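Long-range contact in ribulose-1,5-bisphosphate carboxylase/oxygenase large subunit (Rhodopseudomonas palustris, PDB 3QFW), which is a Rubisco-like protein of unestablished function, related to the magnesium-dependent enzyme that adds carbon dioxide to ribulose bisphosphate: residues I219-I233 against A246-A258. Numbering follows the deposited sequence.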
# COMPACT_ATOMS: atom_id res chain seq x y z
N ILE B 219 12.97 -19.19 8.53
CA ILE B 219 13.78 -18.35 9.40
C ILE B 219 13.97 -19.01 10.76
O ILE B 219 15.09 -19.17 11.23
CB ILE B 219 13.14 -16.96 9.59
CG1 ILE B 219 13.18 -16.21 8.27
CG2 ILE B 219 13.87 -16.18 10.68
CD1 ILE B 219 14.45 -16.45 7.52
N ARG B 220 12.86 -19.40 11.37
CA ARG B 220 12.89 -20.03 12.68
C ARG B 220 13.64 -21.36 12.64
O ARG B 220 14.41 -21.67 13.54
CB ARG B 220 11.47 -20.22 13.21
CG ARG B 220 10.64 -18.93 13.19
CD ARG B 220 9.37 -19.03 14.04
NE ARG B 220 9.66 -18.93 15.47
CZ ARG B 220 9.31 -19.85 16.37
NH1 ARG B 220 8.65 -20.93 15.99
NH2 ARG B 220 9.62 -19.68 17.65
N ASP B 221 13.41 -22.15 11.59
CA ASP B 221 14.08 -23.44 11.46
C ASP B 221 15.59 -23.30 11.27
O ASP B 221 16.36 -24.16 11.70
CB ASP B 221 13.47 -24.26 10.31
CG ASP B 221 12.05 -24.67 10.59
OD1 ASP B 221 11.67 -24.69 11.79
OD2 ASP B 221 11.31 -24.97 9.63
N GLU B 222 16.01 -22.21 10.63
CA GLU B 222 17.42 -21.97 10.36
C GLU B 222 18.12 -21.28 11.53
O GLU B 222 19.33 -21.11 11.52
CB GLU B 222 17.59 -21.15 9.08
CG GLU B 222 17.18 -21.90 7.82
CD GLU B 222 18.02 -23.14 7.58
OE1 GLU B 222 19.18 -23.17 8.04
OE2 GLU B 222 17.51 -24.08 6.94
N GLY B 223 17.34 -20.90 12.55
CA GLY B 223 17.89 -20.25 13.72
C GLY B 223 18.32 -18.81 13.45
O GLY B 223 19.17 -18.27 14.15
N ILE B 224 17.72 -18.21 12.42
CA ILE B 224 17.99 -16.82 12.07
C ILE B 224 17.30 -15.87 13.05
O ILE B 224 16.19 -16.14 13.50
CB ILE B 224 17.55 -16.53 10.61
CG1 ILE B 224 18.41 -17.33 9.63
CG2 ILE B 224 17.66 -15.04 10.30
CD1 ILE B 224 17.81 -17.45 8.22
N GLY B 225 17.95 -14.76 13.37
CA GLY B 225 17.47 -13.92 14.45
C GLY B 225 16.76 -12.63 14.07
O GLY B 225 16.32 -11.88 14.95
N ALA B 226 16.64 -12.36 12.78
CA ALA B 226 15.92 -11.16 12.36
C ALA B 226 15.15 -11.41 11.07
O ALA B 226 15.30 -12.46 10.45
CB ALA B 226 16.88 -9.99 12.18
N VAL B 227 14.33 -10.44 10.69
CA VAL B 227 13.51 -10.54 9.49
C VAL B 227 13.21 -9.15 8.95
O VAL B 227 13.01 -8.20 9.72
CB VAL B 227 12.17 -11.23 9.78
CG1 VAL B 227 12.39 -12.69 10.16
CG2 VAL B 227 11.41 -10.50 10.87
N LEU B 228 13.16 -9.04 7.62
CA LEU B 228 12.91 -7.77 6.95
C LEU B 228 11.54 -7.84 6.30
O LEU B 228 11.19 -8.85 5.68
CB LEU B 228 13.98 -7.51 5.89
CG LEU B 228 13.91 -6.17 5.16
CD1 LEU B 228 14.20 -5.04 6.16
CD2 LEU B 228 14.90 -6.14 4.01
N VAL B 229 10.75 -6.78 6.44
CA VAL B 229 9.42 -6.76 5.82
C VAL B 229 9.10 -5.35 5.37
O VAL B 229 9.39 -4.40 6.09
CB VAL B 229 8.32 -7.17 6.82
CG1 VAL B 229 7.00 -7.44 6.10
CG2 VAL B 229 8.75 -8.39 7.63
N ALA B 230 8.51 -5.22 4.19
CA ALA B 230 8.00 -3.93 3.72
C ALA B 230 6.50 -3.87 3.96
O ALA B 230 5.73 -4.42 3.17
CB ALA B 230 8.32 -3.75 2.26
N PRO B 231 6.08 -3.20 5.05
CA PRO B 231 4.66 -3.24 5.44
C PRO B 231 3.73 -2.74 4.34
O PRO B 231 2.62 -3.27 4.20
CB PRO B 231 4.61 -2.31 6.68
CG PRO B 231 6.04 -2.35 7.24
CD PRO B 231 6.91 -2.45 6.01
N MET B 232 4.17 -1.76 3.56
CA MET B 232 3.28 -1.16 2.57
C MET B 232 3.16 -2.02 1.33
O MET B 232 2.25 -1.84 0.52
CB MET B 232 3.69 0.29 2.26
CG MET B 232 3.72 1.20 3.52
SD MET B 232 2.14 1.37 4.40
CE MET B 232 1.74 -0.31 4.77
N ILE B 233 4.07 -2.98 1.19
CA ILE B 233 3.94 -3.99 0.15
C ILE B 233 2.95 -5.07 0.57
O ILE B 233 2.00 -5.37 -0.15
CB ILE B 233 5.27 -4.65 -0.19
CG1 ILE B 233 6.19 -3.64 -0.85
CG2 ILE B 233 5.04 -5.85 -1.13
CD1 ILE B 233 7.56 -4.18 -1.13
N ALA B 246 6.46 -13.47 15.18
CA ALA B 246 7.90 -13.33 15.04
C ALA B 246 8.72 -14.08 16.12
O ALA B 246 9.82 -14.55 15.85
CB ALA B 246 8.29 -11.86 15.00
N ALA B 247 8.18 -14.16 17.33
CA ALA B 247 8.79 -14.98 18.38
C ALA B 247 10.22 -14.57 18.77
O ALA B 247 11.12 -15.42 18.83
CB ALA B 247 8.76 -16.46 17.97
N GLY B 248 10.43 -13.29 19.04
CA GLY B 248 11.71 -12.81 19.53
C GLY B 248 12.71 -12.45 18.45
O GLY B 248 13.86 -12.08 18.74
N LEU B 249 12.28 -12.58 17.20
CA LEU B 249 13.08 -12.14 16.07
C LEU B 249 13.12 -10.62 16.05
O LEU B 249 12.14 -9.98 16.43
CB LEU B 249 12.45 -12.63 14.76
CG LEU B 249 12.40 -14.13 14.49
CD1 LEU B 249 11.78 -14.40 13.12
CD2 LEU B 249 13.79 -14.72 14.57
N VAL B 250 14.22 -10.04 15.61
CA VAL B 250 14.22 -8.60 15.38
C VAL B 250 13.45 -8.34 14.08
O VAL B 250 13.80 -8.88 13.02
CB VAL B 250 15.65 -8.03 15.30
CG1 VAL B 250 15.60 -6.54 15.03
CG2 VAL B 250 16.42 -8.32 16.61
N VAL B 251 12.40 -7.53 14.16
CA VAL B 251 11.61 -7.22 12.97
C VAL B 251 12.04 -5.88 12.39
O VAL B 251 11.83 -4.83 13.00
CB VAL B 251 10.12 -7.18 13.27
CG1 VAL B 251 9.32 -6.73 12.00
CG2 VAL B 251 9.65 -8.53 13.77
N VAL B 252 12.64 -5.92 11.21
CA VAL B 252 13.16 -4.72 10.57
C VAL B 252 12.18 -4.31 9.47
O VAL B 252 11.91 -5.09 8.56
CB VAL B 252 14.53 -4.96 9.92
CG1 VAL B 252 15.09 -3.67 9.35
CG2 VAL B 252 15.52 -5.59 10.93
N ALA B 253 11.66 -3.10 9.55
CA ALA B 253 10.73 -2.63 8.53
C ALA B 253 11.47 -1.88 7.42
O ALA B 253 12.45 -1.18 7.68
CB ALA B 253 9.65 -1.76 9.14
N HIS B 254 11.01 -2.07 6.18
CA HIS B 254 11.53 -1.38 5.01
C HIS B 254 10.44 -0.50 4.39
O HIS B 254 9.26 -0.87 4.40
CB HIS B 254 12.01 -2.39 3.96
CG HIS B 254 12.73 -1.77 2.80
ND1 HIS B 254 12.08 -1.34 1.67
CD2 HIS B 254 14.05 -1.50 2.62
CE1 HIS B 254 12.97 -0.83 0.83
NE2 HIS B 254 14.17 -0.92 1.38
N PRO B 255 10.82 0.65 3.82
CA PRO B 255 9.79 1.60 3.39
C PRO B 255 9.30 1.44 1.94
O PRO B 255 8.66 2.36 1.43
CB PRO B 255 10.51 2.95 3.54
CG PRO B 255 11.93 2.63 3.20
CD PRO B 255 12.17 1.25 3.81
N ALA B 256 9.59 0.32 1.28
CA ALA B 256 9.14 0.13 -0.10
C ALA B 256 7.64 0.45 -0.24
O ALA B 256 6.84 -0.06 0.53
CB ALA B 256 9.43 -1.29 -0.56
N MET B 257 7.30 1.29 -1.22
CA MET B 257 5.91 1.71 -1.51
C MET B 257 5.28 2.65 -0.48
O MET B 257 4.07 2.89 -0.51
CB MET B 257 4.99 0.53 -1.83
CG MET B 257 5.07 0.02 -3.29
SD MET B 257 4.37 1.13 -4.55
CE MET B 257 2.66 1.10 -4.04
N ALA B 258 6.09 3.21 0.41
CA ALA B 258 5.56 4.12 1.43
C ALA B 258 5.25 5.50 0.85
O ALA B 258 4.58 6.31 1.48
CB ALA B 258 6.54 4.24 2.60
O HOH W 1 16.43 -12.56 17.61
O HOH W 2 6.75 -0.50 3.35
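Val227 and Leu249 meet where strands 226-229 and 250-253 begin to pair. Leu249 leaves the backbone with CG anti to its carbonyl carbon (chi1 -66°). Leu249 CB passes Gly225 O at 3.9 Å. From CG the side chain forks. Leu249 CD1 presses on Val227 CG1, a tight 3.5 Å contact, and also reaches Ile219 CG2 at 3.7 Å. CD2 lies against the backbone of Ile224 and Gly225. Leu249 thus fills the corner between the end of helix 209-222 and the strand that follows.

The strands run parallel, with their axes 23° apart. Five backbone hydrogen bonds join the two segments, from Val250 N to Gly225 O at one end to His254 N to Val229 O at the other. On one face Leu228 CD1 packs on Val252 CG1 at 3.6 Å. On the other Val227 CG2 meets Val251 CG2 at 3.9 Å.

Past the strands, a water accepts from Met232 N and donates to His254 O and Ala256 O. Ile233 CD1 touches Ala256 CB at 3.5 Å. His254 ND1 accepts a bent bond from Ala256 N at 3.0 Å, with the donor tilted 33° out of the ring plane; the ring also stacks on His167. Asn85 of the second subunit packs on Ile233 and Ala256, and its Asn90 on His254.

Pro231 and Ala253 touch Phe273 of helix 265-276, on the outer side. Strands 226-229 and 250-253, joined through the helices between them, make one of the beta-alpha-beta units of the TIM barrel, the catalytic-domain fold of the Rubisco family.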